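Local coordinates for protein pyroglutatmate porin OpdO (Pseudomonas aeruginosa, PDB 3SZV) that probably works as an outer-membrane beta-barrel channel of the OprD family, letting small carboxylate solutes such as pyroglutamate cross the outer membrane, at residues Leu27-Phe32 with Gln52-Arg57; Ile74-Phe79 with Arg140-Leu145; Ala164-Asn169 with Asp190-Ala195; Gln178-Asn183 with Gly212-Ile217. All blocks are in the same frame, centred on the assembly; numbering follows the deposited sequence. Where two conformers were deposited one is given.

Contact 1 of 4, residues Leu27-Phe32 with Gln52-Arg57; sequences LELRNF and QGFLLR. With C8E ((hydroxyethyloxy)tri(ethyloxy)octane), chain C.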
# COMPACT_ATOMS: atom_id res chain seq x y z
N LEU A 27 -10.11 -16.63 -7.44
CA LEU A 27 -9.80 -16.03 -8.72
C LEU A 27 -10.41 -14.65 -8.78
O LEU A 27 -11.60 -14.48 -8.51
CB LEU A 27 -10.35 -16.88 -9.86
CG LEU A 27 -10.22 -16.27 -11.26
CD1 LEU A 27 -8.76 -16.10 -11.62
CD2 LEU A 27 -10.93 -17.15 -12.28
N GLU A 28 -9.59 -13.66 -9.11
CA GLU A 28 -10.10 -12.30 -9.28
C GLU A 28 -9.98 -11.85 -10.73
O GLU A 28 -8.95 -12.08 -11.38
CB GLU A 28 -9.38 -11.31 -8.36
CG GLU A 28 -9.89 -9.88 -8.54
CD GLU A 28 -9.12 -8.86 -7.72
OE1 GLU A 28 -8.19 -9.26 -6.99
OE2 GLU A 28 -9.45 -7.67 -7.82
N LEU A 29 -11.04 -11.23 -11.24
CA LEU A 29 -11.02 -10.64 -12.57
C LEU A 29 -11.02 -9.13 -12.40
O LEU A 29 -11.79 -8.61 -11.59
CB LEU A 29 -12.26 -11.05 -13.36
CG LEU A 29 -12.25 -12.39 -14.12
CD1 LEU A 29 -11.59 -13.50 -13.32
CD2 LEU A 29 -13.67 -12.77 -14.52
N ARG A 30 -10.18 -8.44 -13.14
CA ARG A 30 -10.13 -6.98 -13.09
C ARG A 30 -10.11 -6.42 -14.48
O ARG A 30 -9.32 -6.83 -15.32
CB ARG A 30 -8.87 -6.51 -12.39
CG ARG A 30 -8.86 -6.75 -10.93
CD ARG A 30 -7.69 -6.01 -10.35
NE ARG A 30 -7.43 -6.43 -9.00
CZ ARG A 30 -6.37 -6.06 -8.30
NH1 ARG A 30 -5.48 -5.24 -8.83
NH2 ARG A 30 -6.23 -6.49 -7.06
N ASN A 31 -10.99 -5.46 -14.73
CA ASN A 31 -11.00 -4.76 -15.98
C ASN A 31 -10.74 -3.30 -15.64
O ASN A 31 -11.48 -2.68 -14.87
CB ASN A 31 -12.35 -4.94 -16.68
CG ASN A 31 -12.36 -4.35 -18.07
OD1 ASN A 31 -12.70 -3.18 -18.25
ND2 ASN A 31 -11.96 -5.14 -19.06
N PHE A 32 -9.68 -2.75 -16.22
CA PHE A 32 -9.15 -1.47 -15.78
C PHE A 32 -9.03 -0.50 -16.95
O PHE A 32 -8.38 -0.80 -17.95
CB PHE A 32 -7.77 -1.68 -15.15
CG PHE A 32 -7.33 -0.58 -14.23
CD1 PHE A 32 -7.31 -0.79 -12.86
CD2 PHE A 32 -6.95 0.66 -14.72
CE1 PHE A 32 -6.90 0.21 -12.00
CE2 PHE A 32 -6.55 1.67 -13.86
CZ PHE A 32 -6.52 1.44 -12.50
N GLN A 52 -7.30 -6.02 -19.26
CA GLN A 52 -7.98 -7.07 -18.51
C GLN A 52 -6.96 -7.90 -17.74
O GLN A 52 -5.92 -8.30 -18.28
CB GLN A 52 -8.76 -7.99 -19.46
CG GLN A 52 -9.41 -9.18 -18.76
CD GLN A 52 -10.51 -8.76 -17.81
OE1 GLN A 52 -11.32 -7.88 -18.12
NE2 GLN A 52 -10.56 -9.39 -16.64
N GLY A 53 -7.27 -8.18 -16.48
CA GLY A 53 -6.37 -8.94 -15.63
C GLY A 53 -7.03 -10.11 -14.94
O GLY A 53 -8.24 -10.12 -14.71
N PHE A 54 -6.22 -11.10 -14.61
CA PHE A 54 -6.67 -12.27 -13.86
C PHE A 54 -5.67 -12.49 -12.75
O PHE A 54 -4.46 -12.42 -12.96
CB PHE A 54 -6.69 -13.52 -14.76
CG PHE A 54 -7.59 -13.39 -15.95
CD1 PHE A 54 -8.89 -13.89 -15.92
CD2 PHE A 54 -7.15 -12.75 -17.10
CE1 PHE A 54 -9.72 -13.76 -17.02
CE2 PHE A 54 -7.98 -12.62 -18.21
CZ PHE A 54 -9.26 -13.13 -18.17
N LEU A 55 -6.18 -12.76 -11.55
CA LEU A 55 -5.34 -13.00 -10.39
C LEU A 55 -5.79 -14.28 -9.71
O LEU A 55 -6.89 -14.34 -9.17
CB LEU A 55 -5.44 -11.83 -9.42
CG LEU A 55 -5.08 -10.45 -9.99
CD1 LEU A 55 -6.25 -9.76 -10.69
CD2 LEU A 55 -4.56 -9.58 -8.85
N LEU A 56 -4.94 -15.30 -9.75
CA LEU A 56 -5.23 -16.57 -9.10
C LEU A 56 -4.40 -16.65 -7.83
O LEU A 56 -3.18 -16.57 -7.88
CB LEU A 56 -4.88 -17.72 -10.03
CG LEU A 56 -5.11 -19.12 -9.47
CD1 LEU A 56 -6.60 -19.43 -9.37
CD2 LEU A 56 -4.41 -20.16 -10.34
N ARG A 57 -5.07 -16.79 -6.69
CA ARG A 57 -4.39 -16.86 -5.40
C ARG A 57 -4.60 -18.23 -4.76
O ARG A 57 -5.73 -18.68 -4.61
CB ARG A 57 -4.93 -15.77 -4.46
CG ARG A 57 -4.63 -14.34 -4.91
CD ARG A 57 -5.35 -13.32 -4.02
NE ARG A 57 -5.00 -11.93 -4.34
CZ ARG A 57 -5.73 -11.11 -5.10
NH1 ARG A 57 -6.87 -11.53 -5.65
NH2 ARG A 57 -5.32 -9.87 -5.31
C1 C8E C . 8.86 -18.11 -18.75
C2 C8E C . 7.49 -18.38 -18.15
C3 C8E C . 7.61 -19.14 -16.83
C4 C8E C . 6.28 -19.79 -16.45
C5 C8E C . 5.19 -18.73 -16.29
C6 C8E C . 3.84 -19.32 -15.92
C7 C8E C . 2.79 -18.22 -15.79
C8 C8E C . 1.49 -18.70 -15.14
O9 C8E C . 0.51 -17.66 -15.16
C10 C8E C . -0.73 -18.08 -14.62
C11 C8E C . -1.77 -16.95 -14.69
O12 C8E C . -3.00 -17.37 -14.12
C13 C8E C . -3.89 -16.30 -13.86
C16 C8E C . -7.36 -17.18 -15.76
C17 C8E C . -7.01 -17.92 -17.05
O18 C8E C . -7.88 -17.54 -18.09
C19 C8E C . -7.49 -16.33 -18.70
C20 C8E C . -6.60 -16.66 -19.90
O21 C8E C . -7.17 -16.14 -21.08
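Glu28 and Arg57 reach each other across two antiparallel strands and start a charged network on the face turned into the barrel. Arg57 NH1 sits 2.9 Å from Glu28 OE1, in a fairly straight bond (162°) that uses the anti lone pair, with carboxylate and guanidinium nearly coplanar. Extended from CG outward, with CG anti to the backbone N (chi1 179°), Glu28 brings its second oxygen, OE2, to Arg30 NE at 2.6 Å; that donor comes from above the carboxylate plane, and Ser395 OG is a further partner of OE2. Arg30 has partners at each nitrogen: beyond NE, NH2 forms a salt bridge to Asp138, and NH1 makes weak bonds to the carbonyls of Arg140 and Leu141. Leu55 puts its methyls over one face of this guanidinium. Arg30 NH2 and Arg57 NH2 are 3.9 Å apart, a closeness the shared carboxylate would offset.

Between the two strands the main chain is joined by two hydrogen-bonded pairs, Glu28 with Leu55 and Arg30 with Gly53, the shortest bond being Gly53 N to Arg30 O at 2.7 Å; Leu27, Leu29 and Asn31 bond the other way, to strand 387-399. On the outward face Asn31 ND2 donates to Gln52 OE1 at 3.0 Å, while Asn31 OD1 takes Trp50 NE1. Further along, Leu29 CD1 lies 3.8 Å from Phe54 CD1, and the detergent C8E lays C19 over the centre of the Phe54 ring.

This hairpin, strands 24-38 and 49-59, is flanked by strand 387-399, where the first and last strands close the barrel, and by strand 67-81; inside, Leu142 and Pro143 pack on Leu55.

Contact 2 of 4, residues Ile74-Phe79 with Arg140-Leu145; sequences IGLLGF and RLLPEL. With C8E ((hydroxyethyloxy)tri(ethyloxy)octane), chain C.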
# COMPACT_ATOMS: atom_id res chain seq x y z
N ILE A 74 0.83 -17.12 -6.40
CA ILE A 74 0.02 -16.10 -7.06
C ILE A 74 0.26 -16.17 -8.56
O ILE A 74 1.40 -16.16 -9.01
CB ILE A 74 0.27 -14.69 -6.50
CG1 ILE A 74 -0.68 -13.69 -7.17
CG2 ILE A 74 1.73 -14.28 -6.65
CD1 ILE A 74 -0.81 -12.37 -6.45
N GLY A 75 -0.82 -16.28 -9.32
CA GLY A 75 -0.74 -16.27 -10.77
C GLY A 75 -1.36 -14.99 -11.28
O GLY A 75 -2.50 -14.66 -10.95
N LEU A 76 -0.59 -14.27 -12.08
CA LEU A 76 -1.02 -12.99 -12.62
C LEU A 76 -1.01 -13.05 -14.14
O LEU A 76 -0.07 -13.56 -14.74
CB LEU A 76 -0.06 -11.89 -12.19
CG LEU A 76 0.10 -11.69 -10.68
CD1 LEU A 76 1.18 -10.66 -10.41
CD2 LEU A 76 -1.22 -11.28 -10.05
N LEU A 77 -2.05 -12.51 -14.76
CA LEU A 77 -2.10 -12.47 -16.21
C LEU A 77 -2.80 -11.19 -16.59
O LEU A 77 -3.89 -10.89 -16.09
CB LEU A 77 -2.86 -13.68 -16.76
CG LEU A 77 -3.10 -13.73 -18.27
CD1 LEU A 77 -1.77 -13.76 -19.01
CD2 LEU A 77 -3.94 -14.96 -18.61
N GLY A 78 -2.17 -10.41 -17.46
CA GLY A 78 -2.78 -9.19 -17.94
C GLY A 78 -2.57 -9.03 -19.42
O GLY A 78 -1.57 -9.49 -19.99
N PHE A 79 -3.52 -8.38 -20.07
CA PHE A 79 -3.32 -7.98 -21.45
C PHE A 79 -4.08 -6.72 -21.78
O PHE A 79 -5.17 -6.46 -21.26
CB PHE A 79 -3.67 -9.11 -22.42
CG PHE A 79 -4.99 -9.77 -22.15
CD1 PHE A 79 -5.06 -10.92 -21.37
CD2 PHE A 79 -6.15 -9.28 -22.71
CE1 PHE A 79 -6.27 -11.54 -21.13
CE2 PHE A 79 -7.37 -9.90 -22.48
CZ PHE A 79 -7.42 -11.03 -21.69
N ARG A 140 -3.37 -0.49 -9.58
CA ARG A 140 -3.50 -0.62 -11.02
C ARG A 140 -4.14 -1.96 -11.39
O ARG A 140 -5.02 -2.45 -10.68
CB ARG A 140 -2.14 -0.46 -11.70
CG ARG A 140 -1.57 0.96 -11.61
CD ARG A 140 -0.38 1.12 -12.54
N LEU A 141 -3.70 -2.55 -12.49
CA LEU A 141 -4.31 -3.80 -12.94
C LEU A 141 -3.86 -5.00 -12.11
O LEU A 141 -4.68 -5.84 -11.71
CB LEU A 141 -3.98 -4.05 -14.41
CG LEU A 141 -4.69 -5.26 -15.01
CD1 LEU A 141 -6.17 -4.99 -15.23
CD2 LEU A 141 -4.02 -5.71 -16.31
N LEU A 142 -2.55 -5.11 -11.90
CA LEU A 142 -1.95 -6.24 -11.21
C LEU A 142 -1.02 -5.73 -10.12
O LEU A 142 -0.43 -4.65 -10.26
CB LEU A 142 -1.18 -7.13 -12.20
CG LEU A 142 -2.02 -7.71 -13.34
CD1 LEU A 142 -1.14 -8.34 -14.41
CD2 LEU A 142 -3.03 -8.73 -12.82
N PRO A 143 -0.90 -6.47 -9.02
CA PRO A 143 -0.15 -5.94 -7.88
C PRO A 143 1.37 -5.85 -8.09
O PRO A 143 1.96 -6.65 -8.83
CB PRO A 143 -0.45 -6.95 -6.76
CG PRO A 143 -0.85 -8.22 -7.50
CD PRO A 143 -1.56 -7.75 -8.73
N GLU A 144 1.99 -4.89 -7.42
CA GLU A 144 3.43 -4.92 -7.21
C GLU A 144 3.78 -6.12 -6.31
O GLU A 144 3.04 -6.46 -5.39
CB GLU A 144 3.87 -3.61 -6.54
CG GLU A 144 5.38 -3.50 -6.29
CD GLU A 144 5.77 -2.23 -5.57
OE1 GLU A 144 4.92 -1.65 -4.87
OE2 GLU A 144 6.94 -1.79 -5.70
N LEU A 145 4.92 -6.77 -6.57
CA LEU A 145 5.43 -7.82 -5.70
C LEU A 145 6.87 -7.49 -5.33
O LEU A 145 7.59 -6.85 -6.11
CB LEU A 145 5.41 -9.19 -6.38
CG LEU A 145 4.04 -9.72 -6.80
CD1 LEU A 145 4.20 -11.00 -7.61
CD2 LEU A 145 3.18 -9.96 -5.57
C1 C8E C . 8.86 -18.11 -18.75
C2 C8E C . 7.49 -18.38 -18.15
C3 C8E C . 7.61 -19.14 -16.83
C4 C8E C . 6.28 -19.79 -16.45
C5 C8E C . 5.19 -18.73 -16.29
C6 C8E C . 3.84 -19.32 -15.92
C7 C8E C . 2.79 -18.22 -15.79
C8 C8E C . 1.49 -18.70 -15.14
O9 C8E C . 0.51 -17.66 -15.16
C10 C8E C . -0.73 -18.08 -14.62
C11 C8E C . -1.77 -16.95 -14.69
O12 C8E C . -3.00 -17.37 -14.12
C13 C8E C . -3.89 -16.30 -13.86
C16 C8E C . -7.36 -17.18 -15.76
C17 C8E C . -7.01 -17.92 -17.05
O18 C8E C . -7.88 -17.54 -18.09
C19 C8E C . -7.49 -16.33 -18.70
C20 C8E C . -6.60 -16.66 -19.90
O21 C8E C . -7.17 -16.14 -21.08
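Leu76 points off its strand towards Pro143 and Leu145, meeting the leucine tip to tip and the CD and CG atoms of the proline ring with one methyl. Its CG stands anti to the carbonyl carbon (chi1 -59°), which aims the branch point at the loop; from there the two methyls go to different partners: CD2 rests 3.8 Å from Pro143 CD, and CD1 is 4.1 Å from Leu145 CD1. Ile74, two residues earlier on the same face, sends its own branches the same way, CD1 towards the Pro143 ring and CG2 to 4.2 Å from Leu145 CD1. The strand belongs to the barrel wall, whereas 140-145 has almost no regular structure and runs along the inside, consistent with the inward-folded loops that narrow the pore of OprD-type channels. Further along the strand, the wall offers backbone instead of side chain. At Gly78 the loop leucines come directly onto the main chain, Leu142 CD1 lying 3.8 Å from Gly78 N and Leu141 CD2 lying 4.0 Å from Gly78 CA. The packing is wholly apolar, and two of the loop's carbonyls find partners elsewhere, Pro143 O at Lys170 NZ and Glu144 O at His128 ND1. Leu77 turns its side chain to the other face of the strand, where CD2 touches the detergent at 3.4 Å from C8E C20.

Contact 3 of 4, residues Ala164-Asn169 with Asp190-Ala195; sequences AHLDRN and DAFDFA. With C8E ((hydroxyethyloxy)tri(ethyloxy)octane), chain I; C8E ((hydroxyethyloxy)tri(ethyloxy)octane), chain B.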
# COMPACT_ATOMS: atom_id res chain seq x y z
N ALA A 164 11.97 -7.66 7.39
CA ALA A 164 12.08 -8.20 6.05
C ALA A 164 13.45 -7.91 5.46
O ALA A 164 14.10 -6.90 5.80
CB ALA A 164 10.99 -7.62 5.15
N HIS A 165 13.86 -8.82 4.58
CA HIS A 165 14.97 -8.59 3.66
C HIS A 165 14.42 -8.77 2.26
O HIS A 165 13.97 -9.87 1.91
CB HIS A 165 16.10 -9.58 3.90
CG HIS A 165 17.15 -9.53 2.84
ND1 HIS A 165 18.08 -8.52 2.77
CD2 HIS A 165 17.40 -10.35 1.80
CE1 HIS A 165 18.87 -8.72 1.73
NE2 HIS A 165 18.48 -9.83 1.12
N LEU A 166 14.43 -7.70 1.47
CA LEU A 166 13.91 -7.72 0.11
C LEU A 166 15.06 -7.49 -0.85
O LEU A 166 15.95 -6.68 -0.57
CB LEU A 166 12.88 -6.62 -0.11
CG LEU A 166 11.79 -6.45 0.95
CD1 LEU A 166 10.88 -5.26 0.61
CD2 LEU A 166 10.98 -7.74 1.13
N ASP A 167 15.05 -8.17 -1.99
CA ASP A 167 16.10 -7.91 -2.96
C ASP A 167 15.64 -7.60 -4.37
O ASP A 167 16.47 -7.35 -5.24
CB ASP A 167 17.21 -8.97 -2.92
CG ASP A 167 16.76 -10.31 -3.44
OD1 ASP A 167 15.60 -10.44 -3.89
OD2 ASP A 167 17.61 -11.24 -3.42
N ARG A 168 14.33 -7.62 -4.60
CA ARG A 168 13.78 -7.26 -5.92
C ARG A 168 12.43 -6.60 -5.79
O ARG A 168 11.69 -6.85 -4.83
CB ARG A 168 13.59 -8.49 -6.81
CG ARG A 168 14.82 -9.36 -7.02
CD ARG A 168 15.77 -8.77 -8.03
NE ARG A 168 16.81 -9.74 -8.38
CZ ARG A 168 17.97 -9.86 -7.74
NH1 ARG A 168 18.25 -9.06 -6.71
NH2 ARG A 168 18.85 -10.78 -8.13
N ASN A 169 12.10 -5.81 -6.81
CA ASN A 169 10.82 -5.13 -6.97
C ASN A 169 10.24 -5.56 -8.31
O ASN A 169 10.90 -5.41 -9.34
CB ASN A 169 11.10 -3.62 -6.99
CG ASN A 169 9.86 -2.75 -6.84
OD1 ASN A 169 9.99 -1.51 -6.74
ND2 ASN A 169 8.68 -3.34 -6.80
N ASP A 190 20.20 -3.26 -4.29
CA ASP A 190 19.70 -4.63 -4.36
C ASP A 190 19.29 -5.17 -2.99
O ASP A 190 19.20 -6.39 -2.80
CB ASP A 190 20.68 -5.57 -5.07
CG ASP A 190 22.02 -5.64 -4.38
OD1 ASP A 190 22.14 -5.15 -3.24
OD2 ASP A 190 22.97 -6.18 -4.99
N ALA A 191 19.05 -4.28 -2.04
CA ALA A 191 18.65 -4.73 -0.71
C ALA A 191 17.83 -3.71 0.05
O ALA A 191 18.26 -2.57 0.24
CB ALA A 191 19.86 -5.17 0.11
N PHE A 192 16.65 -4.11 0.48
CA PHE A 192 15.90 -3.34 1.46
C PHE A 192 15.70 -4.19 2.70
O PHE A 192 15.17 -5.30 2.62
CB PHE A 192 14.55 -2.86 0.96
CG PHE A 192 13.87 -1.94 1.93
CD1 PHE A 192 12.91 -2.42 2.82
CD2 PHE A 192 14.25 -0.62 2.02
CE1 PHE A 192 12.32 -1.58 3.75
CE2 PHE A 192 13.68 0.23 2.95
CZ PHE A 192 12.70 -0.26 3.81
N ASP A 193 16.15 -3.67 3.84
CA ASP A 193 16.03 -4.37 5.10
C ASP A 193 15.31 -3.49 6.09
O ASP A 193 15.58 -2.30 6.18
CB ASP A 193 17.42 -4.71 5.64
CG ASP A 193 18.17 -5.68 4.76
OD1 ASP A 193 17.82 -6.87 4.78
OD2 ASP A 193 19.11 -5.26 4.05
N PHE A 194 14.39 -4.07 6.87
CA PHE A 194 13.79 -3.30 7.96
C PHE A 194 13.38 -4.23 9.09
O PHE A 194 13.22 -5.44 8.91
CB PHE A 194 12.57 -2.50 7.49
CG PHE A 194 11.26 -3.27 7.55
CD1 PHE A 194 10.46 -3.20 8.68
CD2 PHE A 194 10.84 -4.05 6.48
CE1 PHE A 194 9.26 -3.90 8.76
CE2 PHE A 194 9.63 -4.76 6.55
CZ PHE A 194 8.84 -4.68 7.70
N ALA A 195 13.24 -3.65 10.27
CA ALA A 195 12.57 -4.31 11.37
C ALA A 195 11.75 -3.26 12.08
O ALA A 195 12.09 -2.07 12.07
CB ALA A 195 13.58 -4.95 12.32
C4 C8E I . 17.56 5.82 9.95
C5 C8E I . 18.29 4.53 10.31
C6 C8E I . 17.69 3.36 9.53
C7 C8E I . 18.74 2.36 9.10
C8 C8E I . 19.24 1.48 10.24
O9 C8E I . 19.50 0.18 9.74
C10 C8E I . 18.34 -0.50 9.31
C11 C8E I . 18.31 -1.80 10.09
O12 C8E I . 17.17 -2.59 9.86
C13 C8E I . 17.44 -3.93 10.21
C14 C8E I . 16.67 -4.91 9.34
O15 C8E I . 16.76 -6.19 9.93
C16 C8E I . 16.71 -7.24 9.00
C17 C8E I . 15.35 -7.93 9.09
O18 C8E I . 15.31 -9.10 8.30
C19 C8E I . 14.80 -10.22 9.00
C20 C8E I . 13.65 -10.84 8.21
O21 C8E I . 14.03 -12.11 7.73
C3 C8E B . 16.55 -2.19 13.02
C4 C8E B . 16.03 -2.59 14.40
C5 C8E B . 14.87 -1.71 14.82
C6 C8E B . 14.16 -2.29 16.04
C7 C8E B . 12.66 -2.13 15.92
C8 C8E B . 12.09 -1.26 17.03
O9 C8E B . 11.25 -2.05 17.85
C10 C8E B . 10.70 -1.31 18.91
C11 C8E B . 9.19 -1.31 18.72
O12 C8E B . 8.51 -1.09 19.93
C13 C8E B . 7.26 -0.47 19.71
C14 C8E B . 7.12 0.76 20.61
O15 C8E B . 7.57 1.87 19.87
C16 C8E B . 8.18 2.86 20.66
C17 C8E B . 8.04 4.17 19.90
O18 C8E B . 6.95 4.92 20.38
C19 C8E B . 7.02 6.25 19.91
C20 C8E B . 5.63 6.85 19.77
O21 C8E B . 5.75 8.26 19.82
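A histidine-carboxylate hydrogen bond links His165 and Asp193, facing partners on two antiparallel strands of the barrel wall. The two side chains lie alongside each other and point the same way; His165 ND1 donates to Asp193 OD1 at 2.6 Å, in the plane of its own ring but somewhat out of the carboxylate plane, on the syn side. The imidazole and carboxylate planes are only 23° apart. Asp193 OD2 also has a long, weak ion pair with Arg213. This pair sits on the membrane face, where a detergent molecule runs past: C14 of C8E (chain I) is 3.8 Å from Asp193 CB.

On the inner face, Leu166 and Phe192 form a hydrogen-bonded pair whose side chains run together, Leu166 CD1 reaching 4.1 Å from Phe192 CD1. Ala164 pairs in the same way with Phe194, whose CG is wedged between the backbone N and the carbonyl carbon (chi1 88°). That torsion swings the ring back across its small partner, with CE2 at 3.5 Å from Ala164 CB and Ala164 N over one ring face.

Strands 159-170 and 186-200 are neighbours in the meandering antiparallel wall, but towards the C-terminal end of the first a classic beta bulge interrupts its pairing with strand 145-147, Asp167 and Arg168 both facing Arg147. Asp167 OD1 forms a salt bridge with Arg147 NE. Arg168 folds its guanidinium back onto the preceding carbonyl, NH1 donating to Asp167 O at 2.9 Å from above the carbonyl plane. Just before the opposing strand, Asp190 O lies 3.3 Å from Asp167 CB.

Contact 4 of 4, residues Gln178-Asn183 with Gly212-Ile217; sequences QVFSAN and GRLKDI. With C8E ((hydroxyethyloxy)tri(ethyloxy)octane), chain I.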
# COMPACT_ATOMS: atom_id res chain seq x y z
N GLN A 178 13.14 -6.60 -10.68
CA GLN A 178 14.29 -5.74 -10.95
C GLN A 178 14.84 -5.19 -9.65
O GLN A 178 14.22 -5.32 -8.59
CB GLN A 178 13.92 -4.60 -11.89
CG GLN A 178 12.85 -3.67 -11.36
CD GLN A 178 12.25 -2.78 -12.44
OE1 GLN A 178 11.68 -3.26 -13.42
NE2 GLN A 178 12.39 -1.47 -12.27
N VAL A 179 16.02 -4.58 -9.71
CA VAL A 179 16.56 -3.96 -8.51
C VAL A 179 15.80 -2.68 -8.16
O VAL A 179 14.99 -2.17 -8.95
CB VAL A 179 18.07 -3.66 -8.63
CG1 VAL A 179 18.86 -4.95 -8.85
CG2 VAL A 179 18.33 -2.66 -9.74
N PHE A 180 16.08 -2.16 -6.97
CA PHE A 180 15.36 -1.00 -6.46
C PHE A 180 15.98 0.34 -6.84
O PHE A 180 17.17 0.44 -7.13
CB PHE A 180 15.35 -1.02 -4.93
CG PHE A 180 14.73 -2.24 -4.32
CD1 PHE A 180 13.36 -2.42 -4.34
CD2 PHE A 180 15.52 -3.17 -3.66
CE1 PHE A 180 12.78 -3.55 -3.75
CE2 PHE A 180 14.95 -4.29 -3.07
CZ PHE A 180 13.59 -4.47 -3.11
N SER A 181 15.13 1.36 -6.82
CA SER A 181 15.59 2.74 -6.79
C SER A 181 14.68 3.52 -5.85
O SER A 181 13.67 2.98 -5.37
CB SER A 181 15.60 3.38 -8.18
OG SER A 181 14.28 3.59 -8.67
N ALA A 182 15.03 4.75 -5.55
CA ALA A 182 14.22 5.58 -4.67
C ALA A 182 13.43 6.62 -5.47
O ALA A 182 13.93 7.21 -6.41
CB ALA A 182 15.08 6.27 -3.62
N ASN A 183 12.17 6.80 -5.08
CA ASN A 183 11.31 7.79 -5.71
C ASN A 183 11.96 9.18 -5.69
O ASN A 183 12.42 9.63 -4.63
CB ASN A 183 9.96 7.83 -4.99
CG ASN A 183 8.92 8.60 -5.76
OD1 ASN A 183 8.40 8.12 -6.78
ND2 ASN A 183 8.60 9.81 -5.30
N GLY A 212 14.85 1.06 8.86
CA GLY A 212 15.10 0.39 7.60
C GLY A 212 16.22 1.03 6.80
O GLY A 212 16.69 2.12 7.11
N ARG A 213 16.63 0.32 5.75
CA ARG A 213 17.72 0.76 4.90
C ARG A 213 17.49 0.25 3.50
O ARG A 213 17.29 -0.95 3.29
CB ARG A 213 19.05 0.21 5.44
CG ARG A 213 20.25 0.48 4.54
CD ARG A 213 21.50 -0.22 5.03
NE ARG A 213 21.43 -1.67 4.84
CZ ARG A 213 22.40 -2.52 5.12
NH1 ARG A 213 23.56 -2.07 5.62
NH2 ARG A 213 22.23 -3.82 4.91
N LEU A 214 17.50 1.17 2.54
CA LEU A 214 17.61 0.79 1.14
C LEU A 214 19.10 0.90 0.83
O LEU A 214 19.64 2.01 0.65
CB LEU A 214 16.77 1.71 0.26
CG LEU A 214 16.66 1.34 -1.22
CD1 LEU A 214 16.08 -0.06 -1.39
CD2 LEU A 214 15.80 2.35 -1.95
N LYS A 215 19.79 -0.24 0.85
CA LYS A 215 21.25 -0.28 0.84
C LYS A 215 21.84 0.52 -0.32
O LYS A 215 21.40 0.41 -1.46
CB LYS A 215 21.73 -1.74 0.79
CG LYS A 215 23.23 -1.88 1.03
CD LYS A 215 23.67 -3.35 1.00
CE LYS A 215 25.18 -3.47 1.18
NZ LYS A 215 25.66 -4.87 0.98
N ASP A 216 22.83 1.35 0.03
CA ASP A 216 23.53 2.21 -0.92
C ASP A 216 22.72 3.41 -1.40
O ASP A 216 23.16 4.13 -2.30
CB ASP A 216 24.06 1.41 -2.11
CG ASP A 216 24.99 0.29 -1.69
OD1 ASP A 216 25.98 0.58 -0.97
OD2 ASP A 216 24.72 -0.87 -2.05
N ILE A 217 21.54 3.62 -0.81
CA ILE A 217 20.76 4.82 -1.10
C ILE A 217 20.40 5.58 0.17
O ILE A 217 20.92 6.67 0.41
CB ILE A 217 19.50 4.54 -1.94
CG1 ILE A 217 19.88 3.79 -3.22
CG2 ILE A 217 18.81 5.86 -2.28
CD1 ILE A 217 18.68 3.44 -4.11
C4 C8E I . 17.56 5.82 9.95
C5 C8E I . 18.29 4.53 10.31
C6 C8E I . 17.69 3.36 9.53
C7 C8E I . 18.74 2.36 9.10
C8 C8E I . 19.24 1.48 10.24
O9 C8E I . 19.50 0.18 9.74
C10 C8E I . 18.34 -0.50 9.31
C11 C8E I . 18.31 -1.80 10.09
O12 C8E I . 17.17 -2.59 9.86
C13 C8E I . 17.44 -3.93 10.21
C14 C8E I . 16.67 -4.91 9.34
O15 C8E I . 16.76 -6.19 9.93
C16 C8E I . 16.71 -7.24 9.00
C17 C8E I . 15.35 -7.93 9.09
O18 C8E I . 15.31 -9.10 8.30
C19 C8E I . 14.80 -10.22 9.00
C20 C8E I . 13.65 -10.84 8.21
O21 C8E I . 14.03 -12.11 7.73
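Phe180 and Leu214 make the close-fitting part of this contact, Leu214 CD1 lying 3.7 Å from Phe180 CB and 3.9 Å from Phe180 CG, oblique to the ring. Leu214 reaches this far because its CG is anti to the backbone N (chi1 -174°), which carries both methyls towards the other segment; CD2 comes to 4.1 Å from Ser181 O. Beside it, Ile217 closes on the backbone and on the small side chain of Ala182, with CG2 at 4.0 Å from Ala182 CB and CD1 at 4.1 Å from Ser181 CA. The side chains that meet are apolar, and all the touching residues but Ser181 are buried, yet it is a narrow patch: the strand axes stay 9.7 Å apart and cross at a steep angle. The rest diverges. Gln178 and Val179 are exposed, while Arg213 touches none of segment 178-183; its CB lies beside the detergent C8E, and Lys215 and Asp216 also point elsewhere. Those two residues form the corner of a type II beta turn, closed by Ile217 N to Leu214 O at 2.9 Å, which sets Leu214 and Ile217 side by side. The arrangement is that of a barrel hairpin turn, between strands 205-214 and 218-230, padded from within by an inward-folded segment.

Overall arrangement
The four contacts fall into two clusters of one barrel. Contacts 1 and 2 have centres about 7 Å apart and share the boundary between strands 49-59 and 67-81, where Phe54 N bonds Leu77 O at 2.8 Å; both touch the detergent C8E of chain C. Contacts 3 and 4, about 8 Å apart, interleave along the chain and are joined by Asn169 N to Gln178 O at 2.8 Å and Ala191 O to Lys215 N at 2.9 Å, with C8E of chain I alongside. The clusters meet through contact 2's loop, where Glu144 OE2 lies 2.6 Å from Asn169 ND2 of contact 3, whereas contacts 1 and 4 have centres about 29 Å apart.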